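Local structure of Fdc1 (Candida dubliniensis, 4ZAD) at residues Y160-L165 / E263-C268; N385-S390 / D441-D446; E412-G417 / K426-A431. The protein probably catalyses the reversible, non-oxidative decarboxylation of aromatic acrylic acids such as ferulic, coumaric and cinnamic acid with a prenylated FMN cofactor and manganese. All blocks are in the same frame, centred on the assembly; numbering follows the deposited sequence.

Contact 1. Residues Y160-L165 / E263-C268; sequences YGMWVL and EVPADC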
loop_
_atom_site.group_PDB
_atom_site.type_symbol
_atom_site.label_atom_id
_atom_site.label_comp_id
_atom_site.label_asym_id
_atom_site.label_seq_id
_atom_site.Cartn_x
_atom_site.Cartn_y
_atom_site.Cartn_z
ATOM N N TYR A 160 7.800 -8.521 26.151
ATOM C CA TYR A 160 9.039 -7.852 25.752
ATOM C C TYR A 160 10.183 -8.113 26.718
ATOM O O TYR A 160 11.074 -7.270 26.932
ATOM C CB TYR A 160 8.797 -6.341 25.569
ATOM C CG TYR A 160 9.723 -5.644 24.569
ATOM C CD1 TYR A 160 9.472 -5.687 23.220
ATOM C CD2 TYR A 160 10.841 -4.909 24.997
ATOM C CE1 TYR A 160 10.323 -5.024 22.307
ATOM C CE2 TYR A 160 11.670 -4.241 24.107
ATOM C CZ TYR A 160 11.398 -4.306 22.762
ATOM O OH TYR A 160 12.197 -3.657 21.870
ATOM N N GLY A 161 10.169 -9.308 27.284
ATOM C CA GLY A 161 11.263 -9.800 28.066
ATOM C C GLY A 161 11.766 -11.009 27.335
ATOM O O GLY A 161 11.204 -11.393 26.290
ATOM N N MET A 162 12.769 -11.649 27.943
ATOM C CA MET A 162 13.652 -12.595 27.254
ATOM C C MET A 162 13.687 -13.928 27.968
ATOM O O MET A 162 13.918 -13.970 29.160
ATOM C CB MET A 162 15.041 -11.981 27.265
ATOM C CG MET A 162 16.150 -12.769 26.668
ATOM S SD MET A 162 17.691 -11.787 26.718
ATOM C CE MET A 162 18.332 -12.115 28.360
ATOM N N TRP A 163 13.471 -15.017 27.234
ATOM C CA TRP A 163 13.525 -16.351 27.833
ATOM C C TRP A 163 14.927 -16.792 27.630
ATOM O O TRP A 163 15.440 -16.674 26.521
ATOM C CB TRP A 163 12.616 -17.370 27.133
ATOM C CG TRP A 163 11.154 -17.101 27.165
ATOM C CD1 TRP A 163 10.404 -16.593 26.167
ATOM C CD2 TRP A 163 10.265 -17.355 28.248
ATOM N NE1 TRP A 163 9.096 -16.489 26.561
ATOM C CE2 TRP A 163 8.990 -16.955 27.844
ATOM C CE3 TRP A 163 10.435 -17.842 29.536
ATOM C CZ2 TRP A 163 7.884 -17.066 28.663
ATOM C CZ3 TRP A 163 9.337 -17.927 30.356
ATOM C CH2 TRP A 163 8.080 -17.547 29.917
ATOM N N VAL A 164 15.519 -17.302 28.712
ATOM C CA VAL A 164 16.837 -17.871 28.705
ATOM C C VAL A 164 16.655 -19.347 28.939
ATOM O O VAL A 164 16.187 -19.736 30.017
ATOM C CB VAL A 164 17.672 -17.270 29.857
ATOM C CG1 VAL A 164 19.110 -17.874 29.895
ATOM C CG2 VAL A 164 17.670 -15.731 29.781
ATOM N N LEU A 165 16.972 -20.160 27.926
ATOM C CA LEU A 165 16.946 -21.617 28.027
ATOM C C LEU A 165 18.290 -22.107 27.546
ATOM O O LEU A 165 18.853 -21.541 26.617
ATOM C CB LEU A 165 15.813 -22.221 27.173
ATOM C CG LEU A 165 14.417 -22.526 27.790
ATOM C CD1 LEU A 165 14.049 -21.618 28.962
ATOM C CD2 LEU A 165 13.290 -22.430 26.763
ATOM N N GLU A 263 22.641 -18.017 33.528
ATOM C CA GLU A 263 23.172 -16.660 33.638
ATOM C C GLU A 263 22.253 -15.697 32.950
ATOM O O GLU A 263 21.861 -15.907 31.819
ATOM C CB GLU A 263 24.538 -16.561 32.965
ATOM C CG GLU A 263 25.601 -17.234 33.776
ATOM C CD GLU A 263 26.913 -17.361 33.054
ATOM O OE1 GLU A 263 26.937 -17.197 31.793
ATOM O OE2 GLU A 263 27.910 -17.641 33.775
ATOM N N VAL A 264 21.972 -14.601 33.617
ATOM C CA VAL A 264 21.112 -13.592 33.070
ATOM C C VAL A 264 21.813 -12.241 33.133
ATOM O O VAL A 264 22.754 -12.086 33.878
ATOM C CB VAL A 264 19.827 -13.586 33.850
ATOM C CG1 VAL A 264 19.148 -14.955 33.699
ATOM C CG2 VAL A 264 20.090 -13.244 35.320
ATOM N N PRO A 265 21.383 -11.270 32.313
ATOM C CA PRO A 265 22.123 -10.007 32.302
ATOM C C PRO A 265 22.105 -9.287 33.653
ATOM O O PRO A 265 21.069 -9.216 34.304
ATOM C CB PRO A 265 21.400 -9.169 31.241
ATOM C CG PRO A 265 20.534 -10.106 30.452
ATOM C CD PRO A 265 20.258 -11.283 31.349
ATOM N N ALA A 266 23.257 -8.759 34.063
ATOM C CA ALA A 266 23.373 -7.930 35.270
ATOM C C ALA A 266 22.325 -6.837 35.344
ATOM O O ALA A 266 21.765 -6.600 36.403
ATOM C CB ALA A 266 24.765 -7.311 35.357
ATOM N N ASP A 267 22.056 -6.177 34.223
ATOM C CA ASP A 267 21.095 -5.063 34.187
ATOM C C ASP A 267 19.766 -5.507 33.602
ATOM O O ASP A 267 19.538 -5.457 32.382
ATOM C CB ASP A 267 21.644 -3.870 33.383
ATOM C CG ASP A 267 22.921 -3.290 33.987
ATOM O OD1 ASP A 267 22.804 -2.544 34.989
ATOM O OD2 ASP A 267 24.023 -3.584 33.450
ATOM N N CYS A 268 18.897 -5.978 34.482
ATOM C CA CYS A 268 17.519 -6.236 34.111
ATOM C C CYS A 268 16.700 -5.461 35.112
ATOM O O CYS A 268 17.241 -5.002 36.125
ATOM C CB CYS A 268 17.173 -7.718 34.182
ATOM S SG CYS A 268 18.131 -8.766 33.137
#
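Glu-263 meets strand 162-166 through its backbone: its carbonyl O lies 3.9 Å from CG1 of Val-164, a van der Waals approach. Two strands of different sheets face each other here in the flavin-binding domain of this UbiD-family enzyme. Strand 263-265 is an edge strand of a small mixed sheet, bonded through Val-264 to Val-255, whereas strand 162-166 belongs to the large antiparallel sheet. The short axes of 162-165 and 263-265 run nearly antiparallel, at 157° and 8.5 Å apart. No hydrogen bond joins them; the contacts are van der Waals, between side chains except at the Glu-263 carbonyl.

Val-264 comes next, its CG1 lying 4.3 Å from CG2 of Val-164 and its side chain also resting on Ala-217 and Cys-219 of strand 214-220. Val-164 can serve both neighbours because its branches divide: CG1, anti to the backbone N (chi1 179°), goes to Glu-263, and CG2 to Val-264.

Pro-265 ends the strand and turns the CG-CD side of its ring to Met-162, which also packs on Trp-175, a residue that binds the prenylated FMN. The Met-162 side chain is extended as far as SD and then bends (chi3 85°), bringing CE to 3.6 Å from CG of Pro-265.

Contact 2. Residues N385-S390 / D441-D446; sequences NAKELS and DQLYFD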
loop_
_atom_site.group_PDB
_atom_site.type_symbol
_atom_site.label_atom_id
_atom_site.label_comp_id
_atom_site.label_asym_id
_atom_site.label_seq_id
_atom_site.Cartn_x
_atom_site.Cartn_y
_atom_site.Cartn_z
ATOM N N ASN A 385 16.030 -16.649 -16.128
ATOM C CA ASN A 385 14.664 -16.186 -16.377
ATOM C C ASN A 385 13.795 -16.129 -15.087
ATOM O O ASN A 385 14.222 -16.534 -14.010
ATOM C CB ASN A 385 14.010 -17.016 -17.498
ATOM C CG ASN A 385 13.738 -18.445 -17.106
ATOM O OD1 ASN A 385 13.546 -18.757 -15.951
ATOM N ND2 ASN A 385 13.666 -19.324 -18.095
ATOM N N ALA A 386 12.592 -15.606 -15.193
ATOM C CA ALA A 386 11.725 -15.499 -14.029
ATOM C C ALA A 386 11.517 -16.830 -13.231
ATOM O O ALA A 386 11.729 -16.866 -12.023
ATOM C CB ALA A 386 10.374 -14.889 -14.455
ATOM N N LYS A 387 11.108 -17.905 -13.899
ATOM C CA LYS A 387 10.825 -19.168 -13.209
ATOM C C LYS A 387 12.053 -19.705 -12.509
ATOM O O LYS A 387 11.985 -20.110 -11.365
ATOM C CB LYS A 387 10.265 -20.262 -14.145
ATOM C CG LYS A 387 8.822 -20.083 -14.603
ATOM C CD LYS A 387 7.794 -20.459 -13.524
ATOM C CE LYS A 387 6.359 -20.500 -14.081
ATOM N NZ LYS A 387 5.758 -19.159 -14.441
ATOM N N GLU A 388 13.178 -19.720 -13.202
ATOM C CA GLU A 388 14.381 -20.301 -12.631
ATOM C C GLU A 388 14.973 -19.471 -11.474
ATOM O O GLU A 388 15.463 -20.051 -10.485
ATOM C CB GLU A 388 15.392 -20.592 -13.738
ATOM C CG GLU A 388 15.019 -21.928 -14.499
ATOM C CD GLU A 388 15.177 -21.841 -16.024
ATOM O OE1 GLU A 388 14.159 -22.053 -16.758
ATOM O OE2 GLU A 388 16.324 -21.556 -16.461
ATOM N N LEU A 389 14.903 -18.139 -11.563
ATOM C CA LEU A 389 15.338 -17.336 -10.437
ATOM C C LEU A 389 14.367 -17.527 -9.268
ATOM O O LEU A 389 14.780 -17.583 -8.127
ATOM C CB LEU A 389 15.521 -15.868 -10.822
ATOM C CG LEU A 389 15.925 -14.891 -9.720
ATOM C CD1 LEU A 389 17.201 -15.280 -9.079
ATOM C CD2 LEU A 389 16.080 -13.536 -10.335
ATOM N N SER A 390 13.089 -17.681 -9.560
ATOM C CA SER A 390 12.098 -17.857 -8.515
ATOM C C SER A 390 12.183 -19.204 -7.833
ATOM O O SER A 390 11.903 -19.317 -6.649
ATOM C CB SER A 390 10.697 -17.670 -9.069
ATOM O OG SER A 390 10.608 -16.388 -9.613
ATOM N N ASP A 441 2.793 -14.907 -12.840
ATOM C CA ASP A 441 4.147 -14.591 -12.395
ATOM C C ASP A 441 4.279 -14.836 -10.866
ATOM O O ASP A 441 5.067 -14.191 -10.188
ATOM C CB ASP A 441 4.515 -13.149 -12.815
ATOM C CG ASP A 441 4.530 -12.942 -14.391
ATOM O OD1 ASP A 441 4.497 -13.922 -15.160
ATOM O OD2 ASP A 441 4.588 -11.776 -14.868
ATOM N N GLN A 442 3.510 -15.782 -10.331
ATOM C CA GLN A 442 3.644 -16.187 -8.947
ATOM C C GLN A 442 3.947 -17.678 -8.944
ATOM O O GLN A 442 3.112 -18.513 -9.354
ATOM C CB GLN A 442 2.370 -15.899 -8.141
ATOM C CG GLN A 442 1.900 -14.464 -8.224
ATOM C CD GLN A 442 0.573 -14.196 -7.475
ATOM O OE1 GLN A 442 -0.480 -13.984 -8.084
ATOM N NE2 GLN A 442 0.644 -14.183 -6.156
ATOM N N LEU A 443 5.137 -18.033 -8.474
ATOM C CA LEU A 443 5.519 -19.451 -8.446
ATOM C C LEU A 443 5.111 -20.019 -7.090
ATOM O O LEU A 443 5.643 -19.589 -6.091
ATOM C CB LEU A 443 7.019 -19.601 -8.683
ATOM C CG LEU A 443 7.496 -21.048 -8.726
ATOM C CD1 LEU A 443 6.918 -21.724 -9.898
ATOM C CD2 LEU A 443 9.012 -21.110 -8.772
ATOM N N TYR A 444 4.163 -20.955 -7.069
ATOM C CA TYR A 444 3.638 -21.514 -5.835
ATOM C C TYR A 444 4.420 -22.731 -5.365
ATOM O O TYR A 444 4.569 -23.696 -6.101
ATOM C CB TYR A 444 2.174 -21.894 -6.024
ATOM C CG TYR A 444 1.484 -22.427 -4.796
ATOM C CD1 TYR A 444 1.078 -21.582 -3.792
ATOM C CD2 TYR A 444 1.215 -23.783 -4.663
ATOM C CE1 TYR A 444 0.437 -22.062 -2.653
ATOM C CE2 TYR A 444 0.583 -24.301 -3.502
ATOM C CZ TYR A 444 0.198 -23.428 -2.508
ATOM O OH TYR A 444 -0.456 -23.906 -1.407
ATOM N N PHE A 445 4.891 -22.665 -4.117
ATOM C CA PHE A 445 5.509 -23.782 -3.406
ATOM C C PHE A 445 4.519 -24.464 -2.480
ATOM O O PHE A 445 4.177 -23.924 -1.437
ATOM C CB PHE A 445 6.666 -23.276 -2.570
ATOM C CG PHE A 445 7.800 -22.767 -3.371
ATOM C CD1 PHE A 445 7.689 -21.594 -4.064
ATOM C CD2 PHE A 445 8.995 -23.471 -3.423
ATOM C CE1 PHE A 445 8.749 -21.128 -4.815
ATOM C CE2 PHE A 445 10.072 -23.012 -4.161
ATOM C CZ PHE A 445 9.946 -21.849 -4.864
ATOM N N ASP A 446 4.076 -25.663 -2.842
ATOM C CA ASP A 446 3.094 -26.359 -2.038
ATOM C C ASP A 446 3.695 -27.162 -0.898
ATOM O O ASP A 446 3.028 -27.410 0.105
ATOM C CB ASP A 446 2.222 -27.275 -2.890
ATOM C CG ASP A 446 1.029 -27.891 -2.071
ATOM O OD1 ASP A 446 -0.013 -27.171 -1.768
ATOM O OD2 ASP A 446 1.177 -29.113 -1.755
#
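Ser-390 and Leu-443 mark the nearest approach of the two backbones, their CA atoms 6.8 Å apart, where the first turn of helix 386-399 lies over strand 442-445. This is alpha/beta layer packing in the C-terminal domain: the helix covers one side of a five-stranded mixed sheet at its edge strand. The short axes differ in direction by 38° and approach to 9.2 Å, and no hydrogen bond passes between the segments.

Leu-443 makes the largest single contribution and divides its two methyl groups between helix residues one turn apart. CD1 touches CD of Lys-387 at 3.9 Å, the two side chains crossing obliquely. CD2 instead sits against the backbone and CB of Ser-390, 3.8 Å from the latter. Lys-387 thus contributes its aliphatic part, and bends at chi2 and chi4 carry its NZ on to a weak hydrogen bond with the carbonyl O of Gln-440. Gln-442, whose side chain leaves the other face of strand 442-445, makes a weak hydrogen bond with Gln-442 of the second subunit.

Asn-385 is the N-cap of the helix: its OD1 accepts a straight hydrogen bond of 2.9 Å from the amide N of Glu-388.

With chi1 at -59°, the hydroxyl of Ser-390 is turned back along its own helix, where OG donates to the carbonyl O of Ala-386 at 2.7 Å. That oxygen also accepts a hydrogen bond from the amide N of Ser-390, from the other face of its carbonyl plane. The carbonyl O of Ser-390 itself lies in the plane of the Phe-445 ring at its edge, 3.7 Å from CZ.

Contact 3. Residues E412-G417 / K426-A431; sequences EIILVG and KQLIWA
Apolar packing joins Ile-414 and Val-416 of strand 412-417 to Leu-428 and Ala-431 of helix 425-434. It is a helix-on-sheet contact of the alpha/beta C-terminal domain, in which the central strand of the mixed sheet is followed, after a short loop, by the helix that covers these two side chains. Ile-414 and Val-416, alternate residues of the strand, both point to the helix, and the helix answers with two residues three apart, on one face. Leu-428 sets off from the flank of the helix, and its chain, with CG anti to the backbone N (chi1 -173°), brings CD1 in to 4.3 Å from CG2 of Ile-414. The nearest backbones are those of Val-416 and Ala-431, with CA atoms 7.3 Å apart. At this separation CB of Ala-431 meets CG2 of Val-416 at 3.9 Å. On the other face of the strand, Ile-413 and Leu-415 pack against helix 386-399, so the strand is held between two helical layers.

Polar interactions lie round this apolar core and do not cross between the segments. At the helix, Trp-430 turns to the second subunit: its NE1 is hydrogen-bonded to the carbonyl O of His-291 there, and its ring stacks on Tyr-293 of that subunit. At the start of the strand, Glu-412 OE2, in a buried side chain, is gripped by the hydroxyls of Thr-473 and Tyr-432.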
loop_
_atom_site.group_PDB
_atom_site.type_symbol
_atom_site.label_atom_id
_atom_site.label_comp_id
_atom_site.label_asym_id
_atom_site.label_seq_id
_atom_site.Cartn_x
_atom_site.Cartn_y
_atom_site.Cartn_z
ATOM N N GLU A 412 5.053 -14.396 0.870
ATOM C CA GLU A 412 5.191 -13.936 -0.498
ATOM C C GLU A 412 6.512 -13.190 -0.629
ATOM O O GLU A 412 6.835 -12.322 0.180
ATOM C CB GLU A 412 4.006 -13.060 -0.878
ATOM C CG GLU A 412 4.054 -12.545 -2.304
ATOM C CD GLU A 412 2.690 -12.382 -2.948
ATOM O OE1 GLU A 412 1.662 -12.576 -2.266
ATOM O OE2 GLU A 412 2.653 -12.067 -4.146
ATOM N N ILE A 413 7.306 -13.583 -1.615
ATOM C CA ILE A 413 8.619 -13.003 -1.822
ATOM C C ILE A 413 8.464 -12.259 -3.126
ATOM O O ILE A 413 7.855 -12.787 -4.056
ATOM C CB ILE A 413 9.713 -14.036 -1.987
ATOM C CG1 ILE A 413 9.646 -15.098 -0.875
ATOM C CG2 ILE A 413 11.079 -13.330 -2.053
ATOM C CD1 ILE A 413 9.882 -14.569 0.559
ATOM N N ILE A 414 8.982 -11.035 -3.175
ATOM C CA ILE A 414 8.680 -10.135 -4.247
ATOM C C ILE A 414 9.958 -9.685 -4.903
ATOM O O ILE A 414 10.747 -9.015 -4.308
ATOM C CB ILE A 414 7.945 -8.964 -3.715
ATOM C CG1 ILE A 414 6.545 -9.423 -3.253
ATOM C CG2 ILE A 414 7.836 -7.907 -4.783
ATOM C CD1 ILE A 414 5.699 -8.319 -2.723
ATOM N N LEU A 415 10.216 -10.135 -6.112
ATOM C CA LEU A 415 11.482 -9.836 -6.745
ATOM C C LEU A 415 11.270 -8.587 -7.587
ATOM O O LEU A 415 10.366 -8.551 -8.398
ATOM C CB LEU A 415 11.929 -11.001 -7.589
ATOM C CG LEU A 415 12.044 -12.351 -6.849
ATOM C CD1 LEU A 415 12.347 -13.507 -7.892
ATOM C CD2 LEU A 415 13.045 -12.375 -5.743
ATOM N N VAL A 416 12.080 -7.562 -7.349
ATOM C CA VAL A 416 11.958 -6.322 -8.055
ATOM C C VAL A 416 13.326 -5.778 -8.469
ATOM O O VAL A 416 14.335 -6.065 -7.838
ATOM C CB VAL A 416 11.184 -5.289 -7.214
ATOM C CG1 VAL A 416 11.936 -4.915 -5.919
ATOM C CG2 VAL A 416 10.908 -4.080 -8.069
ATOM N N GLY A 417 13.357 -5.008 -9.547
ATOM C CA GLY A 417 14.594 -4.411 -10.032
ATOM C C GLY A 417 14.998 -3.221 -9.194
ATOM O O GLY A 417 14.247 -2.767 -8.328
ATOM N N LYS A 426 5.336 3.262 -1.148
ATOM C CA LYS A 426 4.800 3.865 -2.388
ATOM C C LYS A 426 5.498 3.320 -3.607
ATOM O O LYS A 426 4.881 3.090 -4.633
ATOM C CB LYS A 426 4.984 5.413 -2.413
ATOM C CG LYS A 426 4.146 6.241 -1.375
ATOM C CD LYS A 426 4.406 7.788 -1.499
ATOM C CE LYS A 426 3.815 8.419 -2.800
ATOM N NZ LYS A 426 4.146 9.885 -2.936
ATOM N N GLN A 427 6.808 3.156 -3.504
ATOM C CA GLN A 427 7.572 2.570 -4.610
ATOM C C GLN A 427 7.303 1.056 -4.691
ATOM O O GLN A 427 7.014 0.552 -5.782
ATOM C CB GLN A 427 9.073 2.898 -4.520
ATOM C CG GLN A 427 9.360 4.398 -4.639
ATOM C CD GLN A 427 10.863 4.743 -4.582
ATOM O OE1 GLN A 427 11.667 4.228 -5.369
ATOM N NE2 GLN A 427 11.232 5.632 -3.652
ATOM N N LEU A 428 7.334 0.342 -3.565
ATOM C CA LEU A 428 7.070 -1.126 -3.621
ATOM C C LEU A 428 5.674 -1.470 -4.196
ATOM O O LEU A 428 5.565 -2.285 -5.135
ATOM C CB LEU A 428 7.276 -1.813 -2.268
ATOM C CG LEU A 428 7.176 -3.362 -2.305
ATOM C CD1 LEU A 428 8.246 -3.952 -3.116
ATOM C CD2 LEU A 428 7.253 -3.962 -0.915
ATOM N N ILE A 429 4.622 -0.807 -3.704
ATOM C CA ILE A 429 3.276 -1.102 -4.195
ATOM C C ILE A 429 3.079 -0.719 -5.662
ATOM O O ILE A 429 2.346 -1.367 -6.350
ATOM C CB ILE A 429 2.162 -0.489 -3.326
ATOM C CG1 ILE A 429 0.808 -1.109 -3.682
ATOM C CG2 ILE A 429 2.058 1.045 -3.569
ATOM C CD1 ILE A 429 0.740 -2.580 -3.720
ATOM N N TRP A 430 3.721 0.327 -6.148
ATOM C CA TRP A 430 3.681 0.621 -7.580
ATOM C C TRP A 430 4.241 -0.560 -8.358
ATOM O O TRP A 430 3.633 -1.082 -9.258
ATOM C CB TRP A 430 4.494 1.878 -7.877
ATOM C CG TRP A 430 4.685 2.205 -9.295
ATOM C CD1 TRP A 430 3.728 2.308 -10.227
ATOM C CD2 TRP A 430 5.924 2.504 -9.956
ATOM N NE1 TRP A 430 4.278 2.627 -11.449
ATOM C CE2 TRP A 430 5.627 2.769 -11.299
ATOM C CE3 TRP A 430 7.253 2.564 -9.539
ATOM C CZ2 TRP A 430 6.592 3.108 -12.223
ATOM C CZ3 TRP A 430 8.237 2.901 -10.472
ATOM C CH2 TRP A 430 7.899 3.182 -11.780
ATOM N N ALA A 431 5.407 -1.005 -7.955
ATOM C CA ALA A 431 6.080 -2.056 -8.667
ATOM C C ALA A 431 5.296 -3.360 -8.593
ATOM O O ALA A 431 5.346 -4.167 -9.514
ATOM C CB ALA A 431 7.485 -2.215 -8.110
#

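In the fold
Contacts 2 and 3 hold opposite faces of one five-stranded sheet in the C-terminal domain, whereas contact 1 lies across the centre of the chain, about 42 Å from contact 2 and 38 Å from contact 3, centre to centre. Contact 3 is fully buried and contact 1 nearly so, and both are apolar between side chains, but contact 1 joins two sheets near the cofactor and contact 3 a helix to a central strand. Contact 2, at the edge strand, is only partly buried, and the aliphatic part of a lysine belongs to it. Contact 3 is nested within the loop that contact 2 closes, and the two touch where Ser-390 OG comes to 3.8 Å from Leu-415 CD1. Both also reach the second subunit.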